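Local coordinates for putative uncharacterized protein (Coprinopsis cinerea, PDB 3W9A), which probably hydrolyses beta-glucans, as a glycoside hydrolase family 131 catalytic domain built on a beta-jelly roll, at residues A[150-153]-A[154-157]; A[107-110]-A[111-114]. All coordinates share one frame; numbering follows the deposited sequence.

Interaction 1. Residues A[150-153]-A[154-157]; sequences PFTA and DTWF
Phe151 and Phe157 meet on the inner side of the loop 150-157, where CD2 of Phe151 lies 3.7 Å from CE2 of Phe157. The rings meet obliquely, their planes at 62°, and CE2 of Phe157 comes to the rim of the Phe151 ring, near its plane. With CG of Phe157 beside its own backbone N (chi1 -67°), the ring reaches back across the loop mouth, bringing CZ within 3.5 Å of Pro150 O. The methyl CG2 of Thr155 lies over one face of this ring, offset toward the rim, which makes this the tight part of the contact. Replacing Phe157 by an alanine is likely to leave the Phe151 rim and the Thr155 methyl without their apolar partner and to open a gap within the loop.

Toward solvent the packing is looser. A type II beta turn from Thr152 to Thr155, with Asp154 at its third position in a positive-phi conformation, is closed by a weak bond of 3.4 Å from Thr155 N to Thr152 O. A water lies between the two carbonyls, 2.7 Å from Thr152 O and 2.8 Å from Thr155 O.

The loop joins strand 144-150 of one sheet to strand 157-164 of the other; Phe151 packs on Tyr128 and Trp215, while Phe157 pairs through its backbone with Ile100 of strand 93-101.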
ATOM      1  N   PRO A 150       3.656  16.636   3.462  1.00 17.33           N
ATOM      2  CA  PRO A 150       3.915  16.904   2.061  1.00 16.74           C
ATOM      3  C   PRO A 150       4.449  15.672   1.325  1.00 15.95           C
ATOM      4  O   PRO A 150       5.389  15.042   1.781  1.00 14.92           O
ATOM      5  CB  PRO A 150       4.961  18.012   2.130  1.00 16.91           C
ATOM      6  CG  PRO A 150       4.523  18.815   3.321  1.00 17.14           C
ATOM      7  CD  PRO A 150       4.013  17.794   4.312  1.00 17.55           C
ATOM      8  N   PHE A 151       3.829  15.319   0.204  1.00 16.30           N
ATOM      9  CA  PHE A 151       4.235  14.122  -0.539  1.00 16.09           C
ATOM     10  C   PHE A 151       5.460  14.467  -1.414  1.00 17.04           C
ATOM     11  O   PHE A 151       5.365  14.624  -2.633  1.00 18.53           O
ATOM     12  CB  PHE A 151       3.045  13.587  -1.361  1.00 15.80           C
ATOM     13  CG  PHE A 151       3.222  12.177  -1.892  1.00 14.97           C
ATOM     14  CD1 PHE A 151       2.362  11.692  -2.871  1.00 14.85           C
ATOM     15  CD2 PHE A 151       4.210  11.332  -1.419  1.00 14.66           C
ATOM     16  CE1 PHE A 151       2.488  10.400  -3.353  1.00 14.97           C
ATOM     17  CE2 PHE A 151       4.352  10.050  -1.922  1.00 14.83           C
ATOM     18  CZ  PHE A 151       3.490   9.580  -2.880  1.00 14.17           C
ATOM     19  N   THR A 152       6.616  14.579  -0.760  1.00 17.63           N
ATOM     20  CA  THR A 152       7.857  14.979  -1.400  1.00 17.77           C
ATOM     21  C   THR A 152       8.329  13.915  -2.385  1.00 17.80           C
ATOM     22  O   THR A 152       8.382  12.730  -2.039  1.00 16.92           O
ATOM     23  CB  THR A 152       8.972  15.191  -0.360  1.00 18.11           C
ATOM     24  OG1 THR A 152       8.473  15.949   0.755  1.00 19.95           O
ATOM     25  CG2 THR A 152      10.125  15.944  -0.969  1.00 18.89           C
ATOM     26  N   ALA A 153       8.693  14.347  -3.594  1.00 16.29           N
ATOM     27  CA  ALA A 153       9.230  13.453  -4.606  1.00 16.08           C
ATOM     28  C   ALA A 153      10.486  12.752  -4.095  1.00 16.04           C
ATOM     29  O   ALA A 153      11.328  13.357  -3.438  1.00 15.79           O
ATOM     30  CB  ALA A 153       9.535  14.211  -5.902  1.00 16.02           C
ATOM     31  N   ASP A 154      10.567  11.454  -4.376  1.00 16.07           N
ATOM     32  CA  ASP A 154      11.707  10.595  -4.015  1.00 16.71           C
ATOM     33  C   ASP A 154      11.949  10.294  -2.538  1.00 15.70           C
ATOM     34  O   ASP A 154      12.859   9.554  -2.204  1.00 16.01           O
ATOM     35  CB  ASP A 154      12.977  11.072  -4.725  1.00 17.68           C
ATOM     36  CG  ASP A 154      12.914  10.795  -6.223  1.00 18.93           C
ATOM     37  OD1 ASP A 154      12.765  11.754  -6.993  1.00 20.40           O
ATOM     38  OD2 ASP A 154      12.931   9.603  -6.622  1.00 20.63           O
ATOM     39  N   THR A 155      11.113  10.821  -1.663  1.00 15.00           N
ATOM     40  CA  THR A 155      11.169  10.461  -0.263  1.00 14.77           C
ATOM     41  C   THR A 155      10.385   9.166  -0.031  1.00 13.67           C
ATOM     42  O   THR A 155       9.286   9.000  -0.554  1.00 13.88           O
ATOM     43  CB  THR A 155      10.624  11.612   0.583  1.00 15.18           C
ATOM     44  OG1 THR A 155      11.426  12.779   0.330  1.00 16.13           O
ATOM     45  CG2 THR A 155      10.667  11.268   2.039  1.00 15.14           C
ATOM     46  N   TRP A 156      10.959   8.229   0.716  1.00 12.94           N
ATOM     47  CA  TRP A 156      10.281   6.956   0.959  1.00 12.47           C
ATOM     48  C   TRP A 156       9.530   7.104   2.253  1.00 12.80           C
ATOM     49  O   TRP A 156      10.124   7.370   3.277  1.00 13.79           O
ATOM     50  CB  TRP A 156      11.252   5.771   1.002  1.00 11.82           C
ATOM     51  CG  TRP A 156      11.483   5.148  -0.328  1.00 11.73           C
ATOM     52  CD1 TRP A 156      12.567   5.332  -1.172  1.00 11.59           C
ATOM     53  CD2 TRP A 156      10.601   4.239  -1.009  1.00 11.63           C
ATOM     54  NE1 TRP A 156      12.400   4.582  -2.309  1.00 11.69           N
ATOM     55  CE2 TRP A 156      11.205   3.911  -2.241  1.00 11.49           C
ATOM     56  CE3 TRP A 156       9.349   3.679  -0.696  1.00 11.48           C
ATOM     57  CZ2 TRP A 156      10.604   3.038  -3.163  1.00 11.77           C
ATOM     58  CZ3 TRP A 156       8.757   2.798  -1.612  1.00 11.41           C
ATOM     59  CH2 TRP A 156       9.385   2.488  -2.826  1.00 11.58           C
ATOM     60  N   PHE A 157       8.212   6.974   2.180  1.00 13.13           N
ATOM     61  CA  PHE A 157       7.345   7.098   3.330  1.00 12.88           C
ATOM     62  C   PHE A 157       6.973   5.724   3.836  1.00 12.81           C
ATOM     63  O   PHE A 157       6.330   4.924   3.128  1.00 13.46           O
ATOM     64  CB  PHE A 157       6.122   7.926   2.964  1.00 12.90           C
ATOM     65  CG  PHE A 157       6.453   9.359   2.669  1.00 12.97           C
ATOM     66  CD1 PHE A 157       6.589  10.286   3.712  1.00 12.83           C
ATOM     67  CD2 PHE A 157       6.670   9.785   1.359  1.00 12.62           C
ATOM     68  CE1 PHE A 157       6.914  11.607   3.446  1.00 12.89           C
ATOM     69  CE2 PHE A 157       6.987  11.109   1.087  1.00 12.93           C
ATOM     70  CZ  PHE A 157       7.107  12.022   2.127  1.00 12.72           C
TER
HETATM   71  O   HOH W   1       7.677  10.158  -2.474  1.00 10.22           O

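Interaction 2. Residues A[107-110]-A[111-114]; sequences APDP and TLEH
Asp109 OD1 is gripped twice by Thr111, by OG1 at 2.6 Å and by the backbone N at 2.9 Å, both donors coming from the same face of the carboxylate and about 35° out of its plane. The swing of the Asp109 carboxylate away from its own N (chi1 -173°) carries it forward over the turn, while Thr111 OG1 sits between its backbone N and carbonyl carbon (chi1 69°), turned to meet it. This is an Asx turn overlapping a type I beta turn from Asp109 to Leu112, the latter closed by Leu112 N to Asp109 O at 3.2 Å, with the donor well above the carbonyl plane. Leu112 CD1 rests against the other carboxylate oxygen, 3.5 Å from Asp109 OD2.

On the inner side the His114 ring turns its edge to the turn, Asp109 O lying 3.0 Å from CE1 of His114, near the plane of the ring. Glu213 fixes that ring from beyond the loop: its OE2 is bonded to both His114 NE2 and Asp109 N, and Tyr128 O takes ND1.

The loop leads from strand 93-101 of one sheet into strand 114-119 of the other, with Pro108 against Trp215 of strand 213-224 and Pro110 against Tyr128 of strand 124-128.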
ATOM      1  N   ALA A 107       3.986  11.798 -12.083  1.00 12.79           N
ATOM      2  CA  ALA A 107       3.698  12.183 -10.715  1.00 12.52           C
ATOM      3  C   ALA A 107       2.198  12.164 -10.510  1.00 12.52           C
ATOM      4  O   ALA A 107       1.470  12.648 -11.354  1.00 13.12           O
ATOM      5  CB  ALA A 107       4.243  13.580 -10.446  1.00 12.42           C
ATOM      6  N   PRO A 108       1.719  11.576  -9.412  1.00 12.58           N
ATOM      7  CA  PRO A 108       0.290  11.663  -9.161  1.00 12.65           C
ATOM      8  C   PRO A 108      -0.235  13.112  -9.211  1.00 13.18           C
ATOM      9  O   PRO A 108       0.463  14.031  -8.792  1.00 13.12           O
ATOM     10  CB  PRO A 108       0.159  11.067  -7.763  1.00 12.77           C
ATOM     11  CG  PRO A 108       1.262  10.069  -7.696  1.00 12.64           C
ATOM     12  CD  PRO A 108       2.391  10.665  -8.470  1.00 12.70           C
ATOM     13  N   ASP A 109      -1.456  13.280  -9.718  1.00 13.39           N
ATOM     14  CA  ASP A 109      -2.105  14.581  -9.888  1.00 13.67           C
ATOM     15  C   ASP A 109      -2.704  15.088  -8.574  1.00 14.46           C
ATOM     16  O   ASP A 109      -3.734  14.576  -8.131  1.00 14.13           O
ATOM     17  CB  ASP A 109      -3.204  14.440 -10.932  1.00 13.42           C
ATOM     18  CG  ASP A 109      -3.834  15.753 -11.325  1.00 12.99           C
ATOM     19  OD1 ASP A 109      -3.735  16.747 -10.593  1.00 13.16           O
ATOM     20  OD2 ASP A 109      -4.464  15.769 -12.384  1.00 12.67           O
ATOM     21  N   PRO A 110      -2.089  16.124  -7.968  1.00 15.29           N
ATOM     22  CA  PRO A 110      -2.594  16.639  -6.686  1.00 16.17           C
ATOM     23  C   PRO A 110      -3.948  17.364  -6.740  1.00 16.95           C
ATOM     24  O   PRO A 110      -4.478  17.752  -5.694  1.00 19.95           O
ATOM     25  CB  PRO A 110      -1.487  17.596  -6.236  1.00 16.15           C
ATOM     26  CG  PRO A 110      -0.818  18.033  -7.495  1.00 15.84           C
ATOM     27  CD  PRO A 110      -0.922  16.887  -8.452  1.00 15.60           C
ATOM     28  N   THR A 111      -4.510  17.559  -7.931  1.00 16.99           N
ATOM     29  CA  THR A 111      -5.841  18.158  -8.066  1.00 16.21           C
ATOM     30  C   THR A 111      -6.979  17.112  -8.022  1.00 15.78           C
ATOM     31  O   THR A 111      -8.140  17.481  -8.052  1.00 14.82           O
ATOM     32  CB  THR A 111      -5.955  18.965  -9.385  1.00 16.26           C
ATOM     33  OG1 THR A 111      -5.940  18.084 -10.523  1.00 14.96           O
ATOM     34  CG2 THR A 111      -4.800  19.970  -9.498  1.00 16.50           C
ATOM     35  N   LEU A 112      -6.638  15.823  -7.955  1.00 14.59           N
ATOM     36  CA  LEU A 112      -7.614  14.738  -8.060  1.00 14.11           C
ATOM     37  C   LEU A 112      -7.537  13.796  -6.871  1.00 13.90           C
ATOM     38  O   LEU A 112      -6.452  13.551  -6.340  1.00 13.63           O
ATOM     39  CB  LEU A 112      -7.347  13.924  -9.325  1.00 14.24           C
ATOM     40  CG  LEU A 112      -7.582  14.637 -10.654  1.00 13.96           C
ATOM     41  CD1 LEU A 112      -7.240  13.699 -11.789  1.00 13.98           C
ATOM     42  CD2 LEU A 112      -9.014  15.109 -10.775  1.00 13.87           C
ATOM     43  N   GLU A 113      -8.690  13.254  -6.467  1.00 13.93           N
ATOM     44  CA  GLU A 113      -8.740  12.381  -5.293  1.00 13.89           C
ATOM     45  C   GLU A 113      -8.182  10.996  -5.606  1.00 13.60           C
ATOM     46  O   GLU A 113      -8.540  10.412  -6.632  1.00 13.58           O
ATOM     47  CB  GLU A 113     -10.174  12.231  -4.777  1.00 14.16           C
ATOM     48  CG  GLU A 113     -10.249  11.325  -3.549  1.00 14.34           C
ATOM     49  CD  GLU A 113     -11.626  11.256  -2.933  1.00 14.66           C
ATOM     50  OE1 GLU A 113     -12.481  12.106  -3.248  1.00 14.81           O
ATOM     51  OE2 GLU A 113     -11.851  10.327  -2.139  1.00 14.61           O
ATOM     52  N   HIS A 114      -7.329  10.490  -4.701  1.00 13.44           N
ATOM     53  CA  HIS A 114      -6.755   9.139  -4.743  1.00 13.12           C
ATOM     54  C   HIS A 114      -6.997   8.459  -3.428  1.00 13.01           C
ATOM     55  O   HIS A 114      -6.932   9.102  -2.385  1.00 12.98           O
ATOM     56  CB  HIS A 114      -5.235   9.158  -4.895  1.00 13.19           C
ATOM     57  CG  HIS A 114      -4.758   9.934  -6.063  1.00 13.29           C
ATOM     58  ND1 HIS A 114      -4.810  11.305  -6.099  1.00 13.55           N
ATOM     59  CD2 HIS A 114      -4.208   9.539  -7.233  1.00 13.51           C
ATOM     60  CE1 HIS A 114      -4.318  11.726  -7.250  1.00 13.92           C
ATOM     61  NE2 HIS A 114      -3.948  10.675  -7.956  1.00 13.97           N
TER

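Both interactions are turns in loops that pass between the two sheets of the jelly roll, in opposite senses: 107-114 goes from the sheet of strand 93-101 to that of strand 114-119, and the loop 150-157 comes back to the former. Their centres are 14 Å apart and their nearest atoms about 5 Å, without touching, yet Tyr128 and Trp215 lie against Phe151 of interaction 1 and His114 of interaction 2. Each combines buried rings with a more exposed turn. In interaction 1 the inner part is apolar and the turn is closed by a weak backbone bond with a water beside it; in interaction 2 a carboxylate organises the turn and the buried imidazole has polar partners.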